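PDB 5GZT: chitinase from Paenibacillus sp. FPU-7, which probably catalyses the random endo-hydrolysis of the beta-1,4 linkages between N-acetylglucosamine units in chitin and chitodextrins. Local coordinates for residues L380-E383 against S384-V387; E386-A389 against N390-D394; A427-T430 against A431-L435; G521-A524 against E525-M528. All blocks are in the same frame, centred on the assembly; numbering follows the deposited sequence. Where two conformers were deposited one is given.

Overall arrangement
All four contacts are local and lie in the first family 18 catalytic region, a TIM-barrel fold. Contact 1 (380-387) opens helix 382-398 at its N-terminal end, and contact 2 (386-394) carries on along the same helix, sharing E386 and V387 with it. After strand 403-407 the chain enters helix 425-447, where contact 3 packs against both: R385 lies on A431 and L432, and F388 meets L432. Contact 4 comes last, closing the short turn from helix 510-519 into strand 527-532; its nearest atoms stay about 11 Å from contact 3. Contacts 1 and 2 overlap, then contacts 3 and 4 follow in series; none crosses another. Together they place two neighbouring outer helices and one entry into the barrel.

Contact 1 of 4, residues L380-E383 against S384-V387; sequences LTPE and SREV
T381 and S384 meet at the first turn of helix 382-398, where T381 holds the N-cap position. The hydroxyl OG of S384 lies 2.8 Å from T381 O, and T381 OG1 lies alongside, 3.0 Å from S384 OG. Both hydroxyls reach this spot because each sits between its own backbone N and carbonyl carbon (chi1 69° for T381, 54° for S384). The hydroxyl of S384 has further acceptors before the helix, A378 O and, weakly, D377 O, so its proton is not settled on T381. The same T381 O receives the backbone amide of R385 in a nearly straight bond of 3.0 Å. In the next step V387 N bonds to E383 O, while E386 N to P382 O is weak. This is the start of an alpha helix on the outside of the family 18 TIM barrel, with P382 as its first residue. R385 then turns its side chain back along that start: bent at chi3 (-58°), it lays one guanidinium face over the T381-P382 peptide, with T381 O 3.4 Å above the plane and offset toward its rim. NH2 ends 3.8 Å from CG of the P382 ring, and NH1 is hydrogen-bonded to A379 O, which helps to hold the group there. Farther out, a water gives one proton to P382 O and one to E386 OE1, bridging a turn at the surface. The other oxygen of E386 pairs with K439 and N390, and N428, A431 and L432 of helix 425-447 pack against R385.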
loop_
_atom_site.group_PDB
_atom_site.type_symbol
_atom_site.label_atom_id
_atom_site.label_comp_id
_atom_site.label_asym_id
_atom_site.label_seq_id
_atom_site.Cartn_x
_atom_site.Cartn_y
_atom_site.Cartn_z
ATOM N N LEU B 380 0.034 -24.561 17.799
ATOM C CA LEU B 380 0.429 -25.947 18.080
ATOM C C LEU B 380 -0.682 -27.002 17.964
ATOM O O LEU B 380 -0.412 -28.121 17.489
ATOM C CB LEU B 380 1.021 -26.061 19.496
ATOM C CG LEU B 380 1.755 -27.376 19.798
ATOM C CD1 LEU B 380 2.789 -27.681 18.723
ATOM C CD2 LEU B 380 2.398 -27.309 21.181
ATOM N N THR B 381 -1.887 -26.617 18.409
ATOM C CA THR B 381 -3.029 -27.513 18.517
ATOM C C THR B 381 -4.307 -26.797 18.114
ATOM O O THR B 381 -4.324 -25.538 18.074
ATOM C CB THR B 381 -3.260 -27.986 19.995
ATOM O OG1 THR B 381 -3.714 -26.886 20.800
ATOM C CG2 THR B 381 -2.008 -28.597 20.585
ATOM N N PRO B 382 -5.410 -27.577 17.897
ATOM C CA PRO B 382 -6.701 -26.916 17.571
ATOM C C PRO B 382 -7.250 -25.943 18.633
ATOM O O PRO B 382 -7.899 -24.934 18.288
ATOM C CB PRO B 382 -7.665 -28.101 17.277
ATOM C CG PRO B 382 -6.779 -29.276 16.997
ATOM C CD PRO B 382 -5.487 -29.053 17.752
ATOM N N GLU B 383 -6.953 -26.193 19.908
ATOM C CA GLU B 383 -7.446 -25.305 20.987
ATOM C C GLU B 383 -6.518 -24.094 21.118
ATOM O O GLU B 383 -7.012 -23.013 21.390
ATOM C CB GLU B 383 -7.681 -25.982 22.378
ATOM C CG GLU B 383 -6.675 -27.046 22.853
ATOM C CD GLU B 383 -6.797 -28.394 22.122
ATOM O OE1 GLU B 383 -7.831 -28.642 21.444
ATOM O OE2 GLU B 383 -5.839 -29.204 22.185
ATOM N N SER B 384 -5.201 -24.270 20.960
ATOM C CA SER B 384 -4.262 -23.063 21.016
ATOM C C SER B 384 -4.610 -22.106 19.891
ATOM O O SER B 384 -4.901 -20.912 20.102
ATOM C CB SER B 384 -2.804 -23.478 20.963
ATOM O OG SER B 384 -2.555 -24.300 19.846
ATOM N N ARG B 385 -4.758 -22.679 18.706
ATOM C CA ARG B 385 -5.218 -21.922 17.525
ATOM C C ARG B 385 -6.530 -21.258 17.678
ATOM O O ARG B 385 -6.729 -20.173 17.123
ATOM C CB ARG B 385 -5.225 -22.812 16.297
ATOM C CG ARG B 385 -3.811 -23.175 15.922
ATOM C CD ARG B 385 -3.746 -23.755 14.532
ATOM N NE ARG B 385 -4.589 -24.946 14.362
ATOM C CZ ARG B 385 -4.198 -26.206 14.530
ATOM N NH1 ARG B 385 -2.968 -26.524 14.943
ATOM N NH2 ARG B 385 -5.073 -27.172 14.273
ATOM N N GLU B 386 -7.447 -21.891 18.418
ATOM C CA GLU B 386 -8.756 -21.283 18.685
ATOM C C GLU B 386 -8.637 -20.065 19.617
ATOM O O GLU B 386 -9.278 -19.070 19.430
ATOM C CB GLU B 386 -9.746 -22.334 19.268
ATOM C CG GLU B 386 -11.140 -21.823 19.641
ATOM C CD GLU B 386 -12.052 -21.548 18.455
ATOM O OE1 GLU B 386 -11.807 -22.072 17.344
ATOM O OE2 GLU B 386 -13.067 -20.834 18.635
ATOM N N VAL B 387 -7.835 -20.145 20.652
ATOM C CA VAL B 387 -7.717 -18.986 21.549
ATOM C C VAL B 387 -7.110 -17.783 20.733
ATOM O O VAL B 387 -7.659 -16.639 20.689
ATOM C CB VAL B 387 -6.807 -19.320 22.774
ATOM C CG1 VAL B 387 -6.735 -18.128 23.718
ATOM C CG2 VAL B 387 -7.263 -20.604 23.506
HETATM O O HOH W 1 -10.178 -24.371 16.110
#

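Contact 2 of 4, residues E386-A389 against N390-D394; sequences EVFA and NSALD
N390 reaches back one turn to E386 on helix 382-398, and its side chain can be followed outward. CB lies 3.4 Å from E386 O, the carbonyl that also accepts the backbone N-H of N390. With CG beside the backbone N (chi1 -75°), the amide folds toward the earlier turn, and CG stands 3.3 Å from that same E386 O. At the tip, ND2 donates to E386 OE2 over 2.7 Å in a fairly straight bond. The acceptor lies close to the amide plane of N390, but ND2 meets the carboxylate from above, 49° out of its plane, and the two planes are 72° apart. The other tip atom, OD1, takes a weak bond from K439 NZ, which also forms a salt bridge with E386 OE2. One lysine of helix 425-447 thus reaches both side chains, N390 only weakly, and its charge would probably favour an ionised E386. Deeper in, the aromatic ring of F388 meets CB of A392 loosely, 4.5 Å from CE2. S391 OG, on another side of the helix, is bonded to V316 N. The helix is wedged among its neighbours: F388, A389 and L393 lie on helix 425-447, F388 and A392 touch V316 of strand 315-318, and A392 and L393 rest on I404 of barrel strand 403-407.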
loop_
_atom_site.group_PDB
_atom_site.type_symbol
_atom_site.label_atom_id
_atom_site.label_comp_id
_atom_site.label_asym_id
_atom_site.label_seq_id
_atom_site.Cartn_x
_atom_site.Cartn_y
_atom_site.Cartn_z
ATOM N N GLU B 386 -7.447 -21.891 18.418
ATOM C CA GLU B 386 -8.756 -21.283 18.685
ATOM C C GLU B 386 -8.637 -20.065 19.617
ATOM O O GLU B 386 -9.278 -19.070 19.430
ATOM C CB GLU B 386 -9.746 -22.334 19.268
ATOM C CG GLU B 386 -11.140 -21.823 19.641
ATOM C CD GLU B 386 -12.052 -21.548 18.455
ATOM O OE1 GLU B 386 -11.807 -22.072 17.344
ATOM O OE2 GLU B 386 -13.067 -20.834 18.635
ATOM N N VAL B 387 -7.835 -20.145 20.652
ATOM C CA VAL B 387 -7.717 -18.986 21.549
ATOM C C VAL B 387 -7.110 -17.783 20.733
ATOM O O VAL B 387 -7.659 -16.639 20.689
ATOM C CB VAL B 387 -6.807 -19.320 22.774
ATOM C CG1 VAL B 387 -6.735 -18.128 23.718
ATOM C CG2 VAL B 387 -7.263 -20.604 23.506
ATOM N N PHE B 388 -6.004 -18.083 20.067
ATOM C CA PHE B 388 -5.306 -17.107 19.249
ATOM C C PHE B 388 -6.223 -16.385 18.288
ATOM O O PHE B 388 -6.429 -15.127 18.392
ATOM C CB PHE B 388 -4.132 -17.750 18.496
ATOM C CG PHE B 388 -3.323 -16.731 17.730
ATOM C CD1 PHE B 388 -2.273 -16.051 18.343
ATOM C CD2 PHE B 388 -3.684 -16.373 16.423
ATOM C CE1 PHE B 388 -1.567 -15.073 17.643
ATOM C CE2 PHE B 388 -2.967 -15.391 15.729
ATOM C CZ PHE B 388 -1.912 -14.742 16.350
ATOM N N ALA B 389 -6.843 -17.168 17.398
ATOM C CA ALA B 389 -7.743 -16.596 16.373
ATOM C C ALA B 389 -8.835 -15.739 16.919
ATOM O O ALA B 389 -9.157 -14.653 16.371
ATOM C CB ALA B 389 -8.315 -17.687 15.515
ATOM N N ASN B 390 -9.420 -16.204 18.026
ATOM C CA ASN B 390 -10.488 -15.436 18.688
ATOM C C ASN B 390 -9.906 -14.146 19.237
ATOM O O ASN B 390 -10.453 -13.047 19.020
ATOM C CB ASN B 390 -11.177 -16.287 19.795
ATOM C CG ASN B 390 -12.126 -17.348 19.223
ATOM O OD1 ASN B 390 -12.893 -17.086 18.295
ATOM N ND2 ASN B 390 -12.082 -18.550 19.792
ATOM N N SER B 391 -8.767 -14.268 19.907
ATOM C CA SER B 391 -8.009 -13.075 20.354
ATOM C C SER B 391 -7.694 -12.051 19.237
ATOM O O SER B 391 -7.897 -10.793 19.382
ATOM C CB SER B 391 -6.712 -13.491 21.031
ATOM O OG SER B 391 -6.300 -12.364 21.771
ATOM N N ALA B 392 -7.263 -12.586 18.099
ATOM C CA ALA B 392 -6.934 -11.705 16.942
ATOM C C ALA B 392 -8.105 -10.959 16.485
ATOM O O ALA B 392 -8.037 -9.719 16.267
ATOM C CB ALA B 392 -6.349 -12.493 15.821
ATOM N N LEU B 393 -9.245 -11.670 16.388
ATOM C CA LEU B 393 -10.477 -10.984 16.005
ATOM C C LEU B 393 -10.904 -9.935 17.025
ATOM O O LEU B 393 -11.361 -8.817 16.678
ATOM C CB LEU B 393 -11.618 -11.973 15.624
ATOM C CG LEU B 393 -11.632 -12.367 14.121
ATOM C CD1 LEU B 393 -10.564 -13.427 13.795
ATOM C CD2 LEU B 393 -13.018 -12.815 13.660
ATOM N N ASP B 394 -10.724 -10.233 18.303
ATOM C CA ASP B 394 -11.010 -9.208 19.356
ATOM C C ASP B 394 -10.223 -7.910 19.162
ATOM O O ASP B 394 -10.802 -6.772 19.282
ATOM C CB ASP B 394 -10.717 -9.769 20.765
ATOM C CG ASP B 394 -11.736 -10.856 21.195
ATOM O OD1 ASP B 394 -12.901 -10.747 20.764
ATOM O OD2 ASP B 394 -11.352 -11.833 21.885
#

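Contact 3 of 4, residues A427-T430 against A431-L435; sequences ANFT and ALLKL
F429 and L433, one helical turn apart, meet face-on: the methyl CD1 of L433 sits over the centre of the phenyl ring, 3.9 Å from its centroid and only 12° off the ring normal, a CH-pi contact. The methyl is almost equally near several ring atoms, CZ being closest at 3.8 Å, so it lies over the middle of the face. Two first torsions set this up. The ring of F429 swings out anti to the backbone N (chi1 -175°), whereas CG of L433 leans beside its own N (chi1 -72°), back toward the preceding turn. The branch point CG of L433 also rests 3.3 Å from F429 O, the carbonyl that receives L433 N. Side chain and backbone therefore bring the same two residues together. The ring has a further aromatic neighbour in W408, whose ring meets it at a steep angle, and I455 and I472 touch both F429 and L433. T430 and L432 point to different surroundings. The hydroxyl of T430 bonds to E468 OE1, while L432 packs on F388 and R385 of helix 382-398. K434 N closes the next turn on T430 O at 2.8 Å, and its extended side chain, bent only at chi4, carries NZ to a salt bridge with E438. With F429 and L433 on I455 of strand 452-457 and L432 on the adjacent helix, the segment shows the packing of an outer helix in a TIM barrel, one face against a barrel strand and another against the preceding helix, 382-398.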
loop_
_atom_site.group_PDB
_atom_site.type_symbol
_atom_site.label_atom_id
_atom_site.label_comp_id
_atom_site.label_asym_id
_atom_site.label_seq_id
_atom_site.Cartn_x
_atom_site.Cartn_y
_atom_site.Cartn_z
ATOM N N ALA B 427 2.715 -27.220 8.788
ATOM C CA ALA B 427 1.233 -27.467 8.671
ATOM C C ALA B 427 0.424 -26.596 9.640
ATOM O O ALA B 427 -0.716 -26.170 9.362
ATOM C CB ALA B 427 0.915 -28.970 8.916
ATOM N N ASN B 428 1.009 -26.298 10.788
ATOM C CA ASN B 428 0.283 -25.514 11.786
ATOM C C ASN B 428 -0.048 -24.122 11.291
ATOM O O ASN B 428 -1.177 -23.584 11.553
ATOM C CB ASN B 428 1.073 -25.494 13.132
ATOM C CG ASN B 428 1.024 -26.875 13.882
ATOM O OD1 ASN B 428 0.304 -27.776 13.458
ATOM N ND2 ASN B 428 1.794 -27.034 14.960
ATOM N N PHE B 429 0.919 -23.517 10.566
ATOM C CA PHE B 429 0.702 -22.159 9.988
ATOM C C PHE B 429 -0.501 -22.254 9.034
ATOM O O PHE B 429 -1.451 -21.411 9.021
ATOM C CB PHE B 429 2.046 -21.716 9.300
ATOM C CG PHE B 429 2.068 -20.289 8.753
ATOM C CD1 PHE B 429 1.509 -19.210 9.467
ATOM C CD2 PHE B 429 2.723 -20.015 7.546
ATOM C CE1 PHE B 429 1.584 -17.904 8.970
ATOM C CE2 PHE B 429 2.796 -18.721 7.064
ATOM C CZ PHE B 429 2.203 -17.678 7.760
ATOM N N THR B 430 -0.533 -23.313 8.248
ATOM C CA THR B 430 -1.673 -23.492 7.302
ATOM C C THR B 430 -3.036 -23.526 8.001
ATOM O O THR B 430 -4.024 -22.823 7.632
ATOM C CB THR B 430 -1.458 -24.783 6.469
ATOM O OG1 THR B 430 -0.253 -24.647 5.698
ATOM C CG2 THR B 430 -2.662 -25.038 5.546
ATOM N N ALA B 431 -3.072 -24.331 9.055
ATOM C CA ALA B 431 -4.312 -24.492 9.872
ATOM C C ALA B 431 -4.713 -23.184 10.549
ATOM O O ALA B 431 -5.880 -22.768 10.521
ATOM C CB ALA B 431 -4.071 -25.586 10.910
ATOM N N LEU B 432 -3.716 -22.492 11.118
ATOM C CA LEU B 432 -4.001 -21.203 11.746
ATOM C C LEU B 432 -4.614 -20.224 10.768
ATOM O O LEU B 432 -5.593 -19.518 11.063
ATOM C CB LEU B 432 -2.713 -20.649 12.420
ATOM C CG LEU B 432 -2.703 -19.232 12.954
ATOM C CD1 LEU B 432 -3.873 -18.911 13.891
ATOM C CD2 LEU B 432 -1.359 -19.055 13.659
ATOM N N LEU B 433 -4.031 -20.175 9.572
ATOM C CA LEU B 433 -4.539 -19.254 8.538
ATOM C C LEU B 433 -5.944 -19.632 8.102
ATOM O O LEU B 433 -6.829 -18.774 7.914
ATOM C CB LEU B 433 -3.562 -19.218 7.345
ATOM C CG LEU B 433 -2.240 -18.472 7.632
ATOM C CD1 LEU B 433 -1.271 -18.709 6.495
ATOM C CD2 LEU B 433 -2.453 -16.993 7.855
ATOM N N LYS B 434 -6.126 -20.920 7.882
ATOM C CA LYS B 434 -7.487 -21.455 7.587
ATOM C C LYS B 434 -8.529 -20.984 8.601
ATOM O O LYS B 434 -9.591 -20.366 8.272
ATOM C CB LYS B 434 -7.373 -22.972 7.600
ATOM C CG LYS B 434 -8.650 -23.719 7.256
ATOM C CD LYS B 434 -8.313 -25.205 7.135
ATOM C CE LYS B 434 -9.498 -26.025 6.642
ATOM N NZ LYS B 434 -10.644 -25.882 7.568
ATOM N N LEU B 435 -8.202 -21.228 9.870
ATOM C CA LEU B 435 -9.090 -20.837 10.933
ATOM C C LEU B 435 -9.462 -19.379 10.874
ATOM O O LEU B 435 -10.641 -19.019 10.936
ATOM C CB LEU B 435 -8.495 -21.193 12.283
ATOM C CG LEU B 435 -9.380 -20.935 13.515
ATOM C CD1 LEU B 435 -10.785 -21.558 13.410
ATOM C CD2 LEU B 435 -8.624 -21.466 14.722
#

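Contact 4 of 4, residues G521-A524 against E525-M528; sequences GVPA and EKLM. With FMT (formic acid), chain G.
With CG1 of V522 anti to its backbone N (chi1 -175°) and CG of L527 beside its own (chi1 -72°), the two side chains close across a tight turn, CG1 of V522 lying 3.8 Å from CD2 of L527. The turn leads from helix 510-519 into strand 527-532 of the TIM barrel, and it follows a Schellman motif in which G521, at positive phi, is the C-prime residue. Two backbone bonds fold it: K526 N donates to P523 O over 2.9 Å and L527 N to A524 O over 2.8 Å. Both donors stand well above the carbonyl planes they meet, about 45° out. V522 and L527 are buried, both touching Y517 of the preceding helix; V522 also touches I479 and L527 touches L481, both of strand 478-481. K526 goes another way. Its chain runs extended past CG, passing the P523 ring with CD 4.4 Å from CG of the proline. Its ammonium is shared by the carbonyls of T473 and L476 and by a formic acid molecule, probably from the crystallisation liquor, whose O2 accepts a hydrogen bond from K526 NZ at 2.8 Å.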
loop_
_atom_site.group_PDB
_atom_site.type_symbol
_atom_site.label_atom_id
_atom_site.label_comp_id
_atom_site.label_asym_id
_atom_site.label_seq_id
_atom_site.Cartn_x
_atom_site.Cartn_y
_atom_site.Cartn_z
ATOM N N GLY B 521 3.890 -21.497 -7.464
ATOM C CA GLY B 521 2.462 -21.444 -7.623
ATOM C C GLY B 521 1.788 -20.223 -7.102
ATOM O O GLY B 521 0.582 -20.091 -7.320
ATOM N N VAL B 522 2.491 -19.304 -6.408
ATOM C CA VAL B 522 1.746 -18.160 -5.895
ATOM C C VAL B 522 1.427 -17.240 -7.073
ATOM O O VAL B 522 2.305 -16.950 -7.866
ATOM C CB VAL B 522 2.490 -17.424 -4.774
ATOM C CG1 VAL B 522 1.643 -16.324 -4.194
ATOM C CG2 VAL B 522 3.022 -18.424 -3.728
ATOM N N PRO B 523 0.163 -16.779 -7.208
ATOM C CA PRO B 523 -0.183 -15.889 -8.270
ATOM C C PRO B 523 0.412 -14.463 -8.149
ATOM O O PRO B 523 0.359 -13.891 -7.069
ATOM C CB PRO B 523 -1.721 -15.735 -8.133
ATOM C CG PRO B 523 -2.145 -16.889 -7.296
ATOM C CD PRO B 523 -1.004 -17.154 -6.414
ATOM N N ALA B 524 0.742 -13.856 -9.281
ATOM C CA ALA B 524 1.313 -12.480 -9.326
ATOM C C ALA B 524 0.445 -11.499 -8.561
ATOM O O ALA B 524 0.953 -10.785 -7.673
ATOM C CB ALA B 524 1.546 -12.012 -10.788
ATOM N N GLU B 525 -0.853 -11.550 -8.891
ATOM C CA GLU B 525 -2.009 -10.921 -8.259
ATOM C C GLU B 525 -1.943 -10.773 -6.716
ATOM O O GLU B 525 -2.587 -9.915 -6.113
ATOM C CB GLU B 525 -3.261 -11.794 -8.589
ATOM C CG GLU B 525 -4.558 -11.016 -8.665
ATOM C CD GLU B 525 -5.588 -11.699 -9.538
ATOM O OE1 GLU B 525 -6.327 -11.016 -10.319
ATOM O OE2 GLU B 525 -5.624 -12.938 -9.424
ATOM N N LYS B 526 -1.275 -11.715 -6.093
ATOM C CA LYS B 526 -1.269 -11.818 -4.643
ATOM C C LYS B 526 0.156 -11.542 -4.082
ATOM O O LYS B 526 0.467 -11.910 -2.900
ATOM C CB LYS B 526 -1.739 -13.235 -4.226
ATOM C CG LYS B 526 -3.237 -13.481 -4.387
ATOM C CD LYS B 526 -3.709 -14.792 -3.779
ATOM C CE LYS B 526 -5.246 -14.718 -3.545
ATOM N NZ LYS B 526 -5.684 -15.930 -2.816
ATOM N N LEU B 527 1.043 -10.974 -4.919
ATOM C CA LEU B 527 2.419 -10.718 -4.458
ATOM C C LEU B 527 2.666 -9.240 -4.319
ATOM O O LEU B 527 2.621 -8.500 -5.339
ATOM C CB LEU B 527 3.439 -11.286 -5.409
ATOM C CG LEU B 527 3.516 -12.816 -5.373
ATOM C CD1 LEU B 527 4.473 -13.179 -6.489
ATOM C CD2 LEU B 527 4.011 -13.369 -4.052
ATOM N N MET B 528 2.959 -8.807 -3.095
ATOM C CA MET B 528 3.373 -7.418 -2.866
ATOM C C MET B 528 4.902 -7.444 -2.775
ATOM O O MET B 528 5.549 -8.286 -2.094
ATOM C CB MET B 528 2.822 -6.855 -1.586
ATOM C CG MET B 528 1.336 -6.687 -1.526
ATOM S SD MET B 528 0.670 -5.267 -2.310
ATOM C CE MET B 528 1.198 -3.944 -1.217
HETATM C C FMT G . -8.781 -15.134 -1.284
HETATM O O1 FMT G . -8.896 -15.868 -0.286
HETATM O O2 FMT G . -8.444 -15.576 -2.515
#